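Local coordinates for peptidoglycan-recognition protein LC (Drosophila melanogaster, PDB 2F2L) that activates the imd/Relish pathway of innate immunity and is likely to recognise microbial patterns through its extracellular peptidoglycan-recognition domain, at residues 28-32 with 151-157; 88-93 with 143-147. One frame throughout, in Å; residues are numbered along the deposited sequence.

Contact 1 (28-32 with 151-157)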
loop_
_atom_site.group_PDB
_atom_site.type_symbol
_atom_site.label_atom_id
_atom_site.label_comp_id
_atom_site.label_asym_id
_atom_site.label_seq_id
_atom_site.Cartn_x
_atom_site.Cartn_y
_atom_site.Cartn_z
ATOM N N ILE A 28 21.217 9.825 4.213
ATOM C CA ILE A 28 20.685 10.212 5.528
ATOM C C ILE A 28 19.853 9.095 6.148
ATOM O O ILE A 28 18.936 8.536 5.501
ATOM C CB ILE A 28 19.818 11.486 5.422
ATOM C CG1 ILE A 28 20.671 12.667 4.940
ATOM C CG2 ILE A 28 19.202 11.849 6.766
ATOM C CD1 ILE A 28 19.854 13.820 4.396
ATOM N N ALA A 29 20.167 8.768 7.402
ATOM C CA ALA A 29 19.427 7.742 8.128
ATOM C C ALA A 29 18.336 8.381 8.989
ATOM O O ALA A 29 18.531 9.453 9.554
ATOM C CB ALA A 29 20.359 6.893 8.968
ATOM N N LEU A 30 17.176 7.739 9.029
ATOM C CA LEU A 30 16.043 8.226 9.800
ATOM C C LEU A 30 15.260 7.045 10.393
ATOM O O LEU A 30 15.238 5.962 9.817
ATOM C CB LEU A 30 15.077 9.058 8.940
ATOM C CG LEU A 30 15.584 10.185 8.041
ATOM C CD1 LEU A 30 15.782 9.704 6.617
ATOM C CD2 LEU A 30 14.608 11.342 8.056
ATOM N N PRO A 31 14.602 7.264 11.540
ATOM C CA PRO A 31 13.646 6.285 12.049
ATOM C C PRO A 31 12.267 6.511 11.416
ATOM O O PRO A 31 11.947 7.637 11.033
ATOM C CB PRO A 31 13.614 6.600 13.543
ATOM C CG PRO A 31 13.806 8.085 13.581
ATOM C CD PRO A 31 14.712 8.428 12.429
ATOM N N THR A 32 11.451 5.472 11.303
ATOM C CA THR A 32 10.077 5.691 10.830
ATOM C C THR A 32 9.170 6.106 11.996
ATOM O O THR A 32 8.089 6.664 11.786
ATOM C CB THR A 32 9.485 4.438 10.105
ATOM O OG1 THR A 32 9.502 3.307 10.985
ATOM C CG2 THR A 32 10.262 4.122 8.865
ATOM N N PHE A 151 13.295 13.084 14.450
ATOM C CA PHE A 151 14.541 12.541 13.889
ATOM C C PHE A 151 15.411 11.822 14.927
ATOM O O PHE A 151 16.407 11.183 14.557
ATOM C CB PHE A 151 15.374 13.656 13.234
ATOM C CG PHE A 151 14.786 14.222 11.956
ATOM C CD1 PHE A 151 13.836 13.533 11.209
ATOM C CD2 PHE A 151 15.246 15.443 11.469
ATOM C CE1 PHE A 151 13.338 14.067 10.033
ATOM C CE2 PHE A 151 14.745 15.976 10.293
ATOM C CZ PHE A 151 13.802 15.285 9.572
ATOM N N LYS A 152 15.045 11.926 16.210
ATOM C CA LYS A 152 15.852 11.362 17.289
ATOM C C LYS A 152 15.755 9.836 17.303
ATOM O O LYS A 152 14.663 9.267 17.259
ATOM C CB LYS A 152 15.469 11.945 18.676
ATOM C CG LYS A 152 15.864 13.431 18.929
ATOM C CD LYS A 152 17.331 13.745 18.533
ATOM C CE LYS A 152 17.820 15.125 19.005
ATOM N NZ LYS A 152 19.312 15.337 18.756
ATOM N N ALA A 153 16.919 9.192 17.371
ATOM C CA ALA A 153 17.031 7.744 17.364
ATOM C C ALA A 153 18.447 7.354 17.763
ATOM O O ALA A 153 19.186 6.780 16.974
ATOM C CB ALA A 153 16.696 7.194 15.990
ATOM N N ASP A 154 18.806 7.677 19.002
ATOM C CA ASP A 154 20.167 7.484 19.521
ATOM C C ASP A 154 20.707 6.071 19.285
ATOM O O ASP A 154 21.858 5.909 18.894
ATOM C CB ASP A 154 20.214 7.807 21.023
ATOM C CG ASP A 154 20.196 9.303 21.314
ATOM O OD1 ASP A 154 20.098 10.105 20.363
ATOM O OD2 ASP A 154 20.302 9.685 22.511
ATOM N N ALA A 155 19.878 5.050 19.503
ATOM C CA ALA A 155 20.355 3.670 19.407
ATOM C C ALA A 155 20.608 3.240 17.962
ATOM O O ALA A 155 21.498 2.434 17.693
ATOM C CB ALA A 155 19.408 2.723 20.107
ATOM N N LEU A 156 19.837 3.782 17.028
ATOM C CA LEU A 156 20.074 3.535 15.606
ATOM C C LEU A 156 21.412 4.140 15.187
ATOM O O LEU A 156 22.269 3.442 14.632
ATOM C CB LEU A 156 18.935 4.125 14.750
ATOM C CG LEU A 156 19.116 4.144 13.230
ATOM C CD1 LEU A 156 19.196 2.732 12.676
ATOM C CD2 LEU A 156 17.994 4.919 12.563
ATOM N N TYR A 157 21.598 5.427 15.475
ATOM C CA TYR A 157 22.769 6.152 14.972
ATOM C C TYR A 157 24.081 5.679 15.604
ATOM O O TYR A 157 25.113 5.675 14.943
ATOM C CB TYR A 157 22.603 7.656 15.174
ATOM C CG TYR A 157 21.320 8.199 14.576
ATOM C CD1 TYR A 157 20.939 7.868 13.276
ATOM C CD2 TYR A 157 20.491 9.052 15.304
ATOM C CE1 TYR A 157 19.782 8.373 12.717
ATOM C CE2 TYR A 157 19.312 9.549 14.754
ATOM C CZ TYR A 157 18.968 9.204 13.462
ATOM O OH TYR A 157 17.806 9.690 12.899
#

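Contact 2 (88-93 with 143-147)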
loop_
_atom_site.group_PDB
_atom_site.type_symbol
_atom_site.label_atom_id
_atom_site.label_comp_id
_atom_site.label_asym_id
_atom_site.label_seq_id
_atom_site.Cartn_x
_atom_site.Cartn_y
_atom_site.Cartn_z
ATOM N N MET A 88 13.762 15.352 4.779
ATOM C CA MET A 88 14.148 16.491 5.639
ATOM C C MET A 88 13.174 17.686 5.619
ATOM O O MET A 88 13.309 18.615 6.439
ATOM C CB MET A 88 15.544 16.992 5.260
ATOM C CG MET A 88 16.620 15.925 5.285
ATOM S SD MET A 88 16.746 15.055 6.859
ATOM C CE MET A 88 17.591 16.337 7.782
ATOM N N ASN A 89 12.202 17.674 4.706
ATOM C CA ASN A 89 11.303 18.824 4.518
ATOM C C ASN A 89 12.125 20.087 4.282
ATOM O O ASN A 89 11.817 21.166 4.800
ATOM C CB ASN A 89 10.390 19.008 5.736
ATOM C CG ASN A 89 9.643 17.742 6.094
ATOM O OD1 ASN A 89 8.816 17.261 5.322
ATOM N ND2 ASN A 89 9.919 17.200 7.281
ATOM N N ASN A 90 13.189 19.920 3.507
ATOM C CA ASN A 90 14.129 20.979 3.221
ATOM C C ASN A 90 14.740 20.677 1.869
ATOM O O ASN A 90 15.407 19.651 1.705
ATOM C CB ASN A 90 15.192 21.005 4.313
ATOM C CG ASN A 90 16.252 22.032 4.070
ATOM O OD1 ASN A 90 16.998 21.949 3.109
ATOM N ND2 ASN A 90 16.343 22.992 4.952
ATOM N N ILE A 91 14.495 21.560 0.903
ATOM C CA ILE A 91 14.850 21.296 -0.501
ATOM C C ILE A 91 16.370 21.179 -0.709
ATOM O O ILE A 91 16.821 20.440 -1.578
ATOM C CB ILE A 91 14.227 22.368 -1.461
ATOM C CG1 ILE A 91 14.375 21.959 -2.940
ATOM C CG2 ILE A 91 14.842 23.775 -1.219
ATOM C CD1 ILE A 91 13.742 20.637 -3.291
ATOM N N ASN A 92 17.146 21.902 0.092
ATOM C CA ASN A 92 18.607 21.848 0.016
ATOM C C ASN A 92 19.124 20.443 0.310
ATOM O O ASN A 92 19.890 19.882 -0.461
ATOM C CB ASN A 92 19.232 22.835 1.008
ATOM C CG ASN A 92 18.944 24.269 0.660
ATOM O OD1 ASN A 92 18.809 24.626 -0.517
ATOM N ND2 ASN A 92 18.846 25.114 1.681
ATOM N N TYR A 93 18.676 19.870 1.421
ATOM C CA TYR A 93 19.047 18.505 1.784
ATOM C C TYR A 93 18.401 17.460 0.873
ATOM O O TYR A 93 19.091 16.573 0.346
ATOM C CB TYR A 93 18.693 18.227 3.254
ATOM C CG TYR A 93 19.651 18.874 4.235
ATOM C CD1 TYR A 93 21.022 18.619 4.166
ATOM C CD2 TYR A 93 19.195 19.723 5.239
ATOM C CE1 TYR A 93 21.914 19.196 5.063
ATOM C CE2 TYR A 93 20.089 20.307 6.154
ATOM C CZ TYR A 93 21.447 20.039 6.050
ATOM O OH TYR A 93 22.358 20.599 6.935
ATOM N N LYS A 143 21.543 14.828 13.358
ATOM C CA LYS A 143 22.758 15.647 13.354
ATOM C C LYS A 143 22.538 16.866 12.457
ATOM O O LYS A 143 22.947 17.970 12.788
ATOM C CB LYS A 143 23.964 14.820 12.883
ATOM C CG LYS A 143 25.221 15.637 12.566
ATOM C CD LYS A 143 26.518 14.825 12.727
ATOM C CE LYS A 143 27.750 15.662 12.346
ATOM N NZ LYS A 143 28.971 15.364 13.181
ATOM N N LEU A 144 21.857 16.658 11.334
ATOM C CA LEU A 144 21.592 17.725 10.370
ATOM C C LEU A 144 20.593 18.753 10.905
ATOM O O LEU A 144 20.726 19.952 10.655
ATOM C CB LEU A 144 21.072 17.123 9.050
ATOM C CG LEU A 144 22.054 16.253 8.269
ATOM C CD1 LEU A 144 21.364 15.625 7.046
ATOM C CD2 LEU A 144 23.276 17.055 7.839
ATOM N N MET A 145 19.590 18.270 11.636
ATOM C CA MET A 145 18.552 19.121 12.219
ATOM C C MET A 145 18.325 18.666 13.651
ATOM O O MET A 145 17.404 17.894 13.922
ATOM C CB MET A 145 17.255 19.026 11.399
ATOM C CG MET A 145 17.387 19.596 9.995
ATOM S SD MET A 145 15.874 19.526 8.990
ATOM C CE MET A 145 16.479 20.177 7.461
ATOM N N PRO A 146 19.191 19.124 14.574
ATOM C CA PRO A 146 19.129 18.751 15.994
ATOM C C PRO A 146 17.812 19.059 16.696
ATOM O O PRO A 146 17.473 18.386 17.670
ATOM C CB PRO A 146 20.256 19.578 16.617
ATOM C CG PRO A 146 21.187 19.852 15.489
ATOM C CD PRO A 146 20.317 20.036 14.308
ATOM N N SER A 147 17.071 20.051 16.210
ATOM C CA SER A 147 15.849 20.482 16.885
ATOM C C SER A 147 14.641 19.591 16.599
ATOM O O SER A 147 13.628 19.713 17.282
ATOM C CB SER A 147 15.497 21.911 16.486
ATOM O OG SER A 147 15.013 21.936 15.155
#

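Contact 1 (28-32 with 151-157)
Pro31 meets segment 151-157 with its ring carbons. CG rests 3.9 Å from CB of Ala153, the N-cap residue of helix 154-158. CD of Pro31 lies 3.4 Å from OH of Tyr157. The proline and tyrosine side chains cross at roughly a right angle.

Two more apolar pairs join the segments. Leu30 and Phe151 lie side by side and point the same way. The methyl CD2 of Leu30 sits 3.6 Å from CE1 of Phe151. The CB of Leu30 points away from segment 151-157, but chi1 of -49° sets CG beside the backbone N, and CD2 still reaches the phenyl ring. In the second pair, Ala29 CB packs 4.1 Å from CE1 of Tyr157. Separately, the methyl CD2 of Leu156 lies on the backbone carbonyl of Leu30.

These residues join an inner strand of the mixed sheet, in the amidase-like fold of peptidoglycan-recognition proteins, to its C-terminal helix. Strand 24-31 runs parallel to both its neighbours, 98-102 and 136-140. The start of helix 154-158 packs against the end of this strand, and Leu156 and Tyr157 also touch strands 98-102 and 136-140, respectively.

No hydrogen bond links the two segments, yet polar groups fix the tyrosine. Its OH is bonded to O of Phe151 at 2.6 Å. The hydroxyl lies in the carbonyl plane, with a C=O...O angle of 155°. This bond ties the first turn of the helix back to the chain leading into it. Ser141 OG is a second hydrogen-bond partner of the same hydroxyl, which is therefore satisfied although buried. The carbonyl O of Ala29 approaches the tyrosine ring at its edge, near the ring plane. Ser141 OG also makes a weak hydrogen bond with this carbonyl.

Contact 2 (88-93 with 143-147)
An N-capped helix start, at helix 91-94, packs here on the C-terminal end of helix 141-144, where Met145 leaves the helical path. Asn90 is the N-cap. Its OD1 accepts from N of Tyr93 at 3.2 Å, with a nearly straight N-H...O angle of 165°. The donor stands tilted from the plane of the amide. The first torsion of Asn90, 177°, places the amide beside its own carbonyl carbon, where OD1 can face the first turn.

Met145 reaches across to this turn. Its chain is extended beyond CG and carries the methyl CE to 3.5 Å from CB of Asn90. The same methyl lies 3.5 Å from CD2 of Tyr93, at the edge of the ring and near its plane. Leu144 approaches the tyrosine differently. Its CD1 stands over one face, displaced toward the rim, while CD2 is 3.8 Å from CE1 of Tyr93.

Met88 fills in from the loop before the helix. Its chain bends at chi2 and chi3, both in the same sense, and the methyl CE lodges 3.8 Å from CB of Leu144 and 3.8 Å from SD of Met145. Met88 and Leu144 also touch Ile28, which places the contact beside strand 24-31 of the sheet. The carboxylate of Asp94 accepts hydrogen bonds from the backbone N of Met88 and of Asn90.

No hydrogen bond crosses between the segments. The two sides meet through methyl groups, a thioether and an aromatic ring, so cohesion here should come from dispersion and burial, while the polar bonds fix the shape of the 88-93 turn itself.

How the contacts relate
Contact 1 is a buried contact and contact 2 a surface one; their centres are about 13 Å apart. Along the chain, contact 2 is nested inside the loop closed by contact 1. Different helices are held: contact 1 sets helix 154-158 on strand 24-31, and contact 2 joins the short helices 91-94 and 141-144. Phe151 and Ile28 connect them. CE2 of Phe151 lies 3.8 Å from CE of Met88, and CD1 of Ile28 lies 3.5 Å from CD1 of Leu144. Neither has a hydrogen bond between its segments. Contact 1 combines proline, alanine and leucine with two aromatic rings and a buried, satisfied hydroxyl; contact 2 relies on methionine side chains beside a capped turn.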